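Local coordinates for cytochrome c (Pseudomonas aeruginosa, PDB 6RTE), which dehydrogenates dihydro-heme d1 in the biosynthesis of heme d1, and carries a heme c beside an eight-bladed beta-propeller, at residues Y239-L247 against L254-D262; V283-E294 against K306-F317. All coordinates share one frame; numbering follows the deposited sequence. Where two conformers were deposited one is given.

Contact 1: residues Y239-L247 against L254-D262; sequences YLPGNLVLL and LVQVIPAAD
A classic beta bulge sets Val255 and Gln256 together opposite the single residue Leu246. Leu246 O accepts from both amides, Val255 N at 2.8 Å and the longer Gln256 N at 3.3 Å. The bulge turns Val255 toward 239-247, where its CG1 meets Leu246 CD2 at 3.7 Å. CG of Leu246 lies anti to the backbone N (chi1 179°), which sets its branch against Val255 CB and CG1. On the other face of the sheet, the side chains of Val245 and Leu254 cross at about a right angle, with CG1 of Val245 3.8 Å from CD1 of Leu254. Ile123 of helix 120-126 packs on Val245 and Val257, and Leu254 touches the same helix. Leu244 and Ile258 pair on the face of Leu246. Both also touch Trp293 of the next blade.

The strands 243-247 and 254-259 are the third and the outermost strand of a four-stranded propeller blade. Past Pro259 the pairing ends with Ala260 N bonding to Gly242 O at 2.9 Å. A water donates to Gly242 O and to Ala260 O, joining the two segments where they part. Asn243 packs through ND2 on Val257 CG1, 3.6 Å away, while its OD1 takes a bond from Asn238. The pairing thus rests on backbone bonds, and the side chains add mainly apolar packing on both faces.

Contact 2: residues V283-E294 against K306-F317; sequences VVALKDVHELWE and KRLAVADYLDDF
This is an antiparallel hairpin contact, strands 291-294 with 306-309, at the outer edge of one propeller blade, continued by the loop into the next. Glu291 OE1 accepts from Arg307 NH1 at 3.0 Å on its syn lone pair, a salt bridge with carboxylate and guanidinium planes 78° apart. Trp293 NE1 donates to the same oxygen at 2.9 Å, and that oxygen lies in the indole plane. Trp293 CE2 lies over one face of the guanidinium, but the two planes are 76° apart, not stacked. Arg307 NH1 also bonds to Ala261 O of the preceding blade, and Glu291 OE2 to Ala263 N.

On the other face, Leu292 packs on Leu308. Its CG sits between the backbone N and the carbonyl carbon (chi1 70°), from where CD2 reaches Val310 CG1 at 3.6 Å. With 270-276 and 281-286 these strands form a four-stranded blade of the eight-bladed propeller, and 310-317 crosses to the following one. There Val283 CG1 packs at the Phe317 ring edge; Ala285 CB lies over a face, at a doubtfully short spacing. One water joins Leu286 N to Leu314 O, another Leu286 O to Leu314 N. The His290 and Tyr313 rings lie obliquely, centroids 4.3 Å apart.

How the contacts relate
The contacts come in series along the chain, their centres about 15 Å apart. Contact 1 is within one blade, whereas contact 2 runs from the outer hairpin of the next into the crossover to a third. They meet at the end of 254-262. There Ala261 O is 2.7 Å from Arg307 NH1, a probable hydrogen bond, and 3.2 Å from Trp293 CZ2. Arg307 therefore serves both contacts. A second meeting is packing of Tyr239 OH on Lys287 CE at 3.3 Å. Lys287 also has a weak salt bridge to Asp315. Both contacts belong to the heme d1-type propeller domain. The residues lining the heme c pocket lie between 46 and 198, outside all four segments.

Contact 1: residues Y239-L247 against L254-D262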
loop_
_atom_site.group_PDB
_atom_site.type_symbol
_atom_site.label_atom_id
_atom_site.label_comp_id
_atom_site.label_asym_id
_atom_site.label_seq_id
_atom_site.Cartn_x
_atom_site.Cartn_y
_atom_site.Cartn_z
ATOM N N TYR A 239 -8.631 8.760 3.935
ATOM C CA TYR A 239 -10.019 8.754 3.519
ATOM C C TYR A 239 -10.898 9.463 4.548
ATOM O O TYR A 239 -11.777 10.242 4.182
ATOM C CB TYR A 239 -10.524 7.317 3.339
ATOM C CG TYR A 239 -10.679 6.857 1.920
ATOM C CD1 TYR A 239 -9.919 7.410 0.901
ATOM C CD2 TYR A 239 -11.597 5.859 1.598
ATOM C CE1 TYR A 239 -10.059 6.993 -0.404
ATOM C CE2 TYR A 239 -11.746 5.427 0.294
ATOM C CZ TYR A 239 -10.965 6.002 -0.705
ATOM O OH TYR A 239 -11.091 5.600 -2.013
ATOM N N LEU A 240 -10.678 9.169 5.831
ATOM C CA LEU A 240 -11.474 9.730 6.917
ATOM C C LEU A 240 -10.561 10.168 8.058
ATOM O O LEU A 240 -9.787 9.351 8.572
ATOM C CB LEU A 240 -12.488 8.706 7.421
ATOM C CG LEU A 240 -13.376 9.180 8.577
ATOM C CD1 LEU A 240 -14.378 10.209 8.066
ATOM C CD2 LEU A 240 -14.062 7.984 9.223
ATOM N N PRO A 241 -10.569 11.455 8.445
ATOM C CA PRO A 241 -11.185 12.573 7.722
ATOM C C PRO A 241 -10.619 12.700 6.305
ATOM O O PRO A 241 -9.614 12.060 5.996
ATOM C CB PRO A 241 -10.810 13.799 8.570
ATOM C CG PRO A 241 -10.502 13.247 9.942
ATOM C CD PRO A 241 -9.905 11.898 9.690
ATOM N N GLY A 242 -11.246 13.518 5.464
ATOM C CA GLY A 242 -10.701 13.803 4.154
ATOM C C GLY A 242 -9.584 14.823 4.242
ATOM O O GLY A 242 -9.821 16.031 4.141
ATOM N N ASN A 243 -8.358 14.362 4.462
ATOM C CA ASN A 243 -7.278 15.312 4.703
ATOM C C ASN A 243 -5.934 14.659 4.416
ATOM O O ASN A 243 -5.843 13.464 4.124
ATOM C CB ASN A 243 -7.331 15.866 6.133
ATOM C CG ASN A 243 -7.073 14.806 7.214
ATOM O OD1 ASN A 243 -6.521 13.733 6.955
ATOM N ND2 ASN A 243 -7.478 15.122 8.448
ATOM N N LEU A 244 -4.909 15.501 4.420
ATOM C CA LEU A 244 -3.516 15.091 4.488
ATOM C C LEU A 244 -2.997 15.436 5.871
ATOM O O LEU A 244 -3.335 16.489 6.430
ATOM C CB LEU A 244 -2.662 15.808 3.435
ATOM C CG LEU A 244 -3.043 15.586 1.964
ATOM C CD1 LEU A 244 -2.485 16.721 1.118
ATOM C CD2 LEU A 244 -2.522 14.242 1.471
ATOM N N VAL A 245 -2.167 14.563 6.434
ATOM C CA VAL A 245 -1.537 14.834 7.721
ATOM C C VAL A 245 -0.026 14.810 7.511
ATOM O O VAL A 245 0.532 13.814 7.033
ATOM C CB VAL A 245 -1.987 13.835 8.798
ATOM C CG1 VAL A 245 -1.189 13.991 10.065
ATOM C CG2 VAL A 245 -3.498 14.024 9.094
ATOM N N LEU A 246 0.618 15.928 7.836
ATOM C CA LEU A 246 2.049 16.114 7.685
ATOM C C LEU A 246 2.719 15.882 9.040
ATOM O O LEU A 246 2.379 16.544 10.027
ATOM C CB LEU A 246 2.353 17.520 7.176
ATOM C CG LEU A 246 3.831 17.879 6.979
ATOM C CD1 LEU A 246 4.450 16.989 5.916
ATOM C CD2 LEU A 246 3.979 19.341 6.606
ATOM N N LEU A 247 3.669 14.954 9.073
ATOM C CA LEU A 247 4.372 14.568 10.285
ATOM C C LEU A 247 5.874 14.805 10.099
ATOM O O LEU A 247 6.389 14.763 8.979
ATOM C CB LEU A 247 4.129 13.089 10.624
ATOM C CG LEU A 247 2.688 12.580 10.719
ATOM C CD1 LEU A 247 2.650 11.044 10.827
ATOM C CD2 LEU A 247 1.976 13.198 11.911
ATOM N N LEU A 254 3.205 15.842 15.034
ATOM C CA LEU A 254 2.324 16.513 14.079
ATOM C C LEU A 254 2.905 17.859 13.652
ATOM O O LEU A 254 3.247 18.701 14.491
ATOM C CB LEU A 254 0.943 16.736 14.685
ATOM C CG LEU A 254 -0.020 17.508 13.771
ATOM C CD1 LEU A 254 -0.226 16.795 12.451
ATOM C CD2 LEU A 254 -1.358 17.726 14.481
ATOM N N VAL A 255 2.996 18.072 12.347
ATOM C CA VAL A 255 3.334 19.367 11.800
ATOM C C VAL A 255 2.080 20.152 11.397
ATOM O O VAL A 255 1.906 21.299 11.798
ATOM C CB VAL A 255 4.312 19.208 10.614
ATOM C CG1 VAL A 255 4.707 20.571 10.060
ATOM C CG2 VAL A 255 5.552 18.422 11.066
ATOM N N GLN A 256 1.198 19.556 10.599
ATOM C CA GLN A 256 0.016 20.298 10.163
ATOM C C GLN A 256 -1.001 19.354 9.532
ATOM O O GLN A 256 -0.636 18.433 8.798
ATOM C CB GLN A 256 0.408 21.404 9.168
ATOM C CG GLN A 256 -0.586 22.560 9.082
ATOM C CD GLN A 256 -0.045 23.744 8.286
ATOM O OE1 GLN A 256 1.107 24.153 8.456
ATOM N NE2 GLN A 256 -0.883 24.302 7.419
ATOM N N VAL A 257 -2.274 19.606 9.829
ATOM C CA VAL A 257 -3.403 18.905 9.217
ATOM C C VAL A 257 -3.859 19.745 8.028
ATOM O O VAL A 257 -4.196 20.927 8.192
ATOM C CB VAL A 257 -4.556 18.714 10.216
ATOM C CG1 VAL A 257 -5.769 18.076 9.535
ATOM C CG2 VAL A 257 -4.106 17.883 11.410
ATOM N N ILE A 258 -3.853 19.158 6.840
ATOM C CA ILE A 258 -4.258 19.874 5.628
ATOM C C ILE A 258 -5.578 19.306 5.109
ATOM O O ILE A 258 -5.593 18.213 4.529
ATOM C CB ILE A 258 -3.171 19.797 4.540
ATOM C CG1 ILE A 258 -1.814 20.270 5.085
ATOM C CG2 ILE A 258 -3.585 20.634 3.345
ATOM C CD1 ILE A 258 -0.633 19.968 4.158
ATOM N N PRO A 259 -6.705 19.994 5.298
ATOM C CA PRO A 259 -7.981 19.469 4.774
ATOM C C PRO A 259 -7.933 19.340 3.257
ATOM O O PRO A 259 -7.401 20.200 2.555
ATOM C CB PRO A 259 -9.015 20.518 5.218
ATOM C CG PRO A 259 -8.353 21.283 6.352
ATOM C CD PRO A 259 -6.876 21.272 6.020
ATOM N N ALA A 260 -8.464 18.235 2.749
ATOM C CA ALA A 260 -8.484 18.003 1.308
ATOM C C ALA A 260 -9.784 18.596 0.767
ATOM O O ALA A 260 -10.878 18.070 1.012
ATOM C CB ALA A 260 -8.351 16.514 0.988
ATOM N N ALA A 261 -9.666 19.714 0.066
ATOM C CA ALA A 261 -10.822 20.387 -0.507
ATOM C C ALA A 261 -10.367 21.080 -1.780
ATOM O O ALA A 261 -9.237 21.576 -1.852
ATOM C CB ALA A 261 -11.426 21.388 0.487
ATOM N N ASP A 262 -11.239 21.113 -2.789
ATOM C CA ASP A 262 -10.845 21.791 -4.015
ATOM C C ASP A 262 -10.911 23.303 -3.804
ATOM O O ASP A 262 -11.261 23.798 -2.722
ATOM C CB ASP A 262 -11.699 21.329 -5.198
ATOM C CG ASP A 262 -13.139 21.804 -5.125
ATOM O OD1 ASP A 262 -13.476 22.629 -4.256
ATOM O OD2 ASP A 262 -13.941 21.336 -5.955
HETATM O O HOH W 1 -12.068 17.293 3.305
#

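Contact 2: residues V283-E294 against K306-F317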
loop_
_atom_site.group_PDB
_atom_site.type_symbol
_atom_site.label_atom_id
_atom_site.label_comp_id
_atom_site.label_asym_id
_atom_site.label_seq_id
_atom_site.Cartn_x
_atom_site.Cartn_y
_atom_site.Cartn_z
ATOM N N VAL A 283 3.061 14.474 -4.441
ATOM C CA VAL A 283 1.967 14.545 -5.402
ATOM C C VAL A 283 0.791 13.778 -4.801
ATOM O O VAL A 283 0.971 12.663 -4.297
ATOM C CB VAL A 283 2.366 13.963 -6.768
ATOM C CG1 VAL A 283 1.173 13.944 -7.703
ATOM C CG2 VAL A 283 3.533 14.753 -7.398
ATOM N N VAL A 284 -0.397 14.383 -4.839
ATOM C CA VAL A 284 -1.565 13.874 -4.135
ATOM C C VAL A 284 -2.698 13.647 -5.129
ATOM O O VAL A 284 -3.069 14.560 -5.884
ATOM C CB VAL A 284 -2.012 14.840 -3.017
ATOM C CG1 VAL A 284 -3.234 14.290 -2.277
ATOM C CG2 VAL A 284 -0.853 15.094 -2.047
ATOM N N ALA A 285 -3.259 12.439 -5.108
ATOM C CA ALA A 285 -4.443 12.089 -5.880
ATOM C C ALA A 285 -5.680 12.258 -5.008
ATOM O O ALA A 285 -5.735 11.709 -3.902
ATOM C CB ALA A 285 -4.365 10.653 -6.384
ATOM N N LEU A 286 -6.654 13.017 -5.502
ATOM C CA LEU A 286 -7.887 13.302 -4.772
ATOM C C LEU A 286 -9.064 12.530 -5.361
ATOM O O LEU A 286 -9.313 12.566 -6.570
ATOM C CB LEU A 286 -8.193 14.803 -4.787
ATOM C CG LEU A 286 -7.152 15.634 -4.046
ATOM C CD1 LEU A 286 -7.432 17.115 -4.218
ATOM C CD2 LEU A 286 -7.095 15.263 -2.544
ATOM N N LYS A 287 -9.820 11.876 -4.479
ATOM C CA LYS A 287 -10.859 10.943 -4.901
ATOM C C LYS A 287 -12.069 11.654 -5.498
ATOM O O LYS A 287 -12.655 11.169 -6.474
ATOM C CB LYS A 287 -11.276 10.103 -3.686
ATOM C CG LYS A 287 -12.042 8.860 -3.978
ATOM C CD LYS A 287 -11.186 7.855 -4.702
ATOM C CE LYS A 287 -12.011 6.638 -5.055
ATOM N NZ LYS A 287 -11.455 5.954 -6.245
ATOM N N ASP A 288 -12.463 12.801 -4.942
ATOM C CA ASP A 288 -13.824 13.308 -5.132
ATOM C C ASP A 288 -13.904 14.695 -5.747
ATOM O O ASP A 288 -15.006 15.246 -5.858
ATOM C CB ASP A 288 -14.561 13.311 -3.791
ATOM C CG ASP A 288 -14.554 11.965 -3.149
ATOM O OD1 ASP A 288 -15.068 11.020 -3.779
ATOM O OD2 ASP A 288 -14.002 11.851 -2.037
ATOM N N VAL A 289 -12.786 15.273 -6.173
ATOM C CA VAL A 289 -12.796 16.575 -6.822
ATOM C C VAL A 289 -11.935 16.501 -8.080
ATOM O O VAL A 289 -11.114 15.598 -8.253
ATOM C CB VAL A 289 -12.289 17.692 -5.881
ATOM C CG1 VAL A 289 -13.302 17.925 -4.755
ATOM C CG2 VAL A 289 -10.926 17.338 -5.316
ATOM N N HIS A 290 -12.128 17.483 -8.955
ATOM C CA HIS A 290 -11.381 17.556 -10.209
ATOM C C HIS A 290 -10.076 18.316 -10.052
ATOM O O HIS A 290 -9.783 19.225 -10.830
ATOM C CB HIS A 290 -12.246 18.208 -11.279
ATOM C CG HIS A 290 -13.487 17.446 -11.579
ATOM N ND1 HIS A 290 -13.611 16.641 -12.687
ATOM C CD2 HIS A 290 -14.655 17.341 -10.901
ATOM C CE1 HIS A 290 -14.813 16.093 -12.696
ATOM N NE2 HIS A 290 -15.463 16.498 -11.621
ATOM N N GLU A 291 -9.285 17.929 -9.047
ATOM C CA GLU A 291 -7.986 18.530 -8.787
ATOM C C GLU A 291 -6.988 17.441 -8.444
ATOM O O GLU A 291 -7.339 16.409 -7.868
ATOM C CB GLU A 291 -8.018 19.520 -7.613
ATOM C CG GLU A 291 -8.417 20.919 -7.977
ATOM C CD GLU A 291 -8.479 21.840 -6.774
ATOM O OE1 GLU A 291 -7.847 21.539 -5.725
ATOM O OE2 GLU A 291 -9.165 22.868 -6.893
ATOM N N LEU A 292 -5.738 17.683 -8.797
ATOM C CA LEU A 292 -4.625 16.964 -8.195
ATOM C C LEU A 292 -3.651 18.009 -7.670
ATOM O O LEU A 292 -3.614 19.147 -8.151
ATOM C CB LEU A 292 -3.949 16.001 -9.165
ATOM C CG LEU A 292 -3.121 16.525 -10.330
ATOM C CD1 LEU A 292 -1.678 16.701 -9.914
ATOM C CD2 LEU A 292 -3.221 15.568 -11.506
ATOM N N TRP A 293 -2.900 17.616 -6.649
ATOM C CA TRP A 293 -2.062 18.543 -5.893
ATOM C C TRP A 293 -0.600 18.140 -6.017
ATOM O O TRP A 293 -0.272 16.943 -6.035
ATOM C CB TRP A 293 -2.454 18.551 -4.419
ATOM C CG TRP A 293 -3.756 19.218 -4.068
ATOM C CD1 TRP A 293 -4.672 19.785 -4.922
ATOM C CD2 TRP A 293 -4.280 19.390 -2.748
ATOM N NE1 TRP A 293 -5.724 20.292 -4.206
ATOM C CE2 TRP A 293 -5.510 20.071 -2.871
ATOM C CE3 TRP A 293 -3.824 19.040 -1.470
ATOM C CZ2 TRP A 293 -6.289 20.407 -1.765
ATOM C CZ3 TRP A 293 -4.601 19.375 -0.370
ATOM C CH2 TRP A 293 -5.817 20.048 -0.522
ATOM N N GLU A 294 0.271 19.139 -6.114
ATOM C CA GLU A 294 1.692 18.976 -5.835
ATOM C C GLU A 294 2.022 19.857 -4.637
ATOM O O GLU A 294 1.605 21.021 -4.589
ATOM C CB GLU A 294 2.556 19.354 -7.043
ATOM C CG GLU A 294 4.037 19.076 -6.853
ATOM C CD GLU A 294 4.863 19.347 -8.100
ATOM O OE1 GLU A 294 4.359 20.022 -9.030
ATOM O OE2 GLU A 294 6.021 18.881 -8.155
ATOM N N LYS A 306 0.022 23.252 -4.682
ATOM C CA LYS A 306 -0.165 23.771 -6.031
ATOM C C LYS A 306 -1.279 22.941 -6.672
ATOM O O LYS A 306 -1.153 21.717 -6.785
ATOM C CB LYS A 306 1.130 23.686 -6.831
ATOM C CG LYS A 306 1.032 24.238 -8.222
ATOM C CD LYS A 306 2.305 23.986 -9.017
ATOM C CE LYS A 306 2.122 24.407 -10.464
ATOM N NZ LYS A 306 3.296 24.038 -11.309
ATOM N N ARG A 307 -2.378 23.598 -7.046
ATOM C CA ARG A 307 -3.572 22.908 -7.532
ATOM C C ARG A 307 -3.554 22.814 -9.053
ATOM O O ARG A 307 -3.373 23.824 -9.745
ATOM C CB ARG A 307 -4.837 23.643 -7.085
ATOM C CG ARG A 307 -5.047 23.690 -5.592
ATOM C CD ARG A 307 -6.153 24.672 -5.200
ATOM N NE ARG A 307 -6.148 24.887 -3.751
ATOM C CZ ARG A 307 -6.885 24.206 -2.874
ATOM N NH1 ARG A 307 -7.726 23.261 -3.281
ATOM N NH2 ARG A 307 -6.778 24.475 -1.578
ATOM N N LEU A 308 -3.764 21.607 -9.571
ATOM C CA LEU A 308 -3.836 21.370 -11.010
ATOM C C LEU A 308 -5.215 20.818 -11.362
ATOM O O LEU A 308 -5.592 19.736 -10.896
ATOM C CB LEU A 308 -2.752 20.394 -11.464
ATOM C CG LEU A 308 -1.297 20.884 -11.443
ATOM C CD1 LEU A 308 -0.764 21.098 -10.027
ATOM C CD2 LEU A 308 -0.429 19.881 -12.177
ATOM N N ALA A 309 -5.959 21.556 -12.178
ATOM C CA ALA A 309 -7.274 21.099 -12.605
ATOM C C ALA A 309 -7.134 19.875 -13.502
ATOM O O ALA A 309 -6.218 19.790 -14.322
ATOM C CB ALA A 309 -8.010 22.211 -13.338
ATOM N N VAL A 310 -8.024 18.902 -13.312
ATOM C CA VAL A 310 -8.117 17.754 -14.205
ATOM C C VAL A 310 -9.539 17.680 -14.753
ATOM O O VAL A 310 -10.502 18.078 -14.092
ATOM C CB VAL A 310 -7.733 16.432 -13.516
ATOM C CG1 VAL A 310 -6.263 16.441 -13.148
ATOM C CG2 VAL A 310 -8.596 16.187 -12.288
ATOM N N ALA A 311 -9.660 17.169 -15.978
ATOM C CA ALA A 311 -10.965 17.114 -16.631
ATOM C C ALA A 311 -11.856 16.059 -15.993
ATOM O O ALA A 311 -13.066 16.257 -15.864
ATOM C CB ALA A 311 -10.792 16.842 -18.124
ATOM N N ASP A 312 -11.278 14.935 -15.581
ATOM C CA ASP A 312 -12.024 13.880 -14.916
ATOM C C ASP A 312 -11.297 13.478 -13.643
ATOM O O ASP A 312 -10.101 13.735 -13.484
ATOM C CB ASP A 312 -12.204 12.660 -15.827
ATOM C CG ASP A 312 -13.325 11.756 -15.369
ATOM O OD1 ASP A 312 -14.477 12.235 -15.277
ATOM O OD2 ASP A 312 -13.059 10.569 -15.105
ATOM N N TYR A 313 -12.033 12.848 -12.726
ATOM C CA TYR A 313 -11.414 12.303 -11.525
ATOM C C TYR A 313 -10.246 11.415 -11.920
ATOM O O TYR A 313 -10.355 10.587 -12.831
ATOM C CB TYR A 313 -12.415 11.509 -10.692
ATOM C CG TYR A 313 -13.615 12.316 -10.263
ATOM C CD1 TYR A 313 -13.503 13.297 -9.292
ATOM C CD2 TYR A 313 -14.861 12.095 -10.835
ATOM C CE1 TYR A 313 -14.594 14.043 -8.900
ATOM C CE2 TYR A 313 -15.965 12.835 -10.447
ATOM C CZ TYR A 313 -15.826 13.807 -9.481
ATOM O OH TYR A 313 -16.916 14.546 -9.090
ATOM N N LEU A 314 -9.129 11.590 -11.231
ATOM C CA LEU A 314 -7.875 10.959 -11.615
ATOM C C LEU A 314 -7.199 10.454 -10.357
ATOM O O LEU A 314 -6.939 11.236 -9.439
ATOM C CB LEU A 314 -6.991 11.961 -12.372
ATOM C CG LEU A 314 -5.890 11.420 -13.277
ATOM C CD1 LEU A 314 -5.500 12.414 -14.352
ATOM C CD2 LEU A 314 -4.696 11.115 -12.443
ATOM N N ASP A 315 -6.957 9.147 -10.289
ATOM C CA ASP A 315 -6.153 8.574 -9.212
ATOM C C ASP A 315 -5.323 7.427 -9.787
ATOM O O ASP A 315 -5.225 7.251 -11.007
ATOM C CB ASP A 315 -7.044 8.138 -8.038
ATOM C CG ASP A 315 -7.938 6.974 -8.380
ATOM O OD1 ASP A 315 -8.358 6.873 -9.552
ATOM O OD2 ASP A 315 -8.220 6.157 -7.475
ATOM N N ASP A 316 -4.710 6.651 -8.901
ATOM C CA ASP A 316 -3.793 5.578 -9.283
ATOM C C ASP A 316 -2.729 6.102 -10.256
ATOM O O ASP A 316 -2.618 5.667 -11.407
ATOM C CB ASP A 316 -4.560 4.393 -9.882
ATOM C CG ASP A 316 -3.830 3.069 -9.692
ATOM O OD1 ASP A 316 -2.955 2.993 -8.798
ATOM O OD2 ASP A 316 -4.125 2.108 -10.433
ATOM N N PHE A 317 -1.942 7.056 -9.763
ATOM C CA PHE A 317 -0.899 7.675 -10.566
ATOM C C PHE A 317 0.250 6.701 -10.820
ATOM O O PHE A 317 0.630 5.922 -9.943
ATOM C CB PHE A 317 -0.311 8.908 -9.861
ATOM C CG PHE A 317 -1.296 10.001 -9.541
ATOM C CD1 PHE A 317 -2.578 10.014 -10.051
ATOM C CD2 PHE A 317 -0.907 11.044 -8.716
ATOM C CE1 PHE A 317 -3.451 11.054 -9.721
ATOM C CE2 PHE A 317 -1.765 12.074 -8.404
ATOM C CZ PHE A 317 -3.034 12.086 -8.913
HETATM O O HOH W 2 -6.382 13.798 -8.162
HETATM O O HOH W 3 -9.246 13.611 -9.099
HETATM O O HOH W 4 2.863 21.268 -10.751
#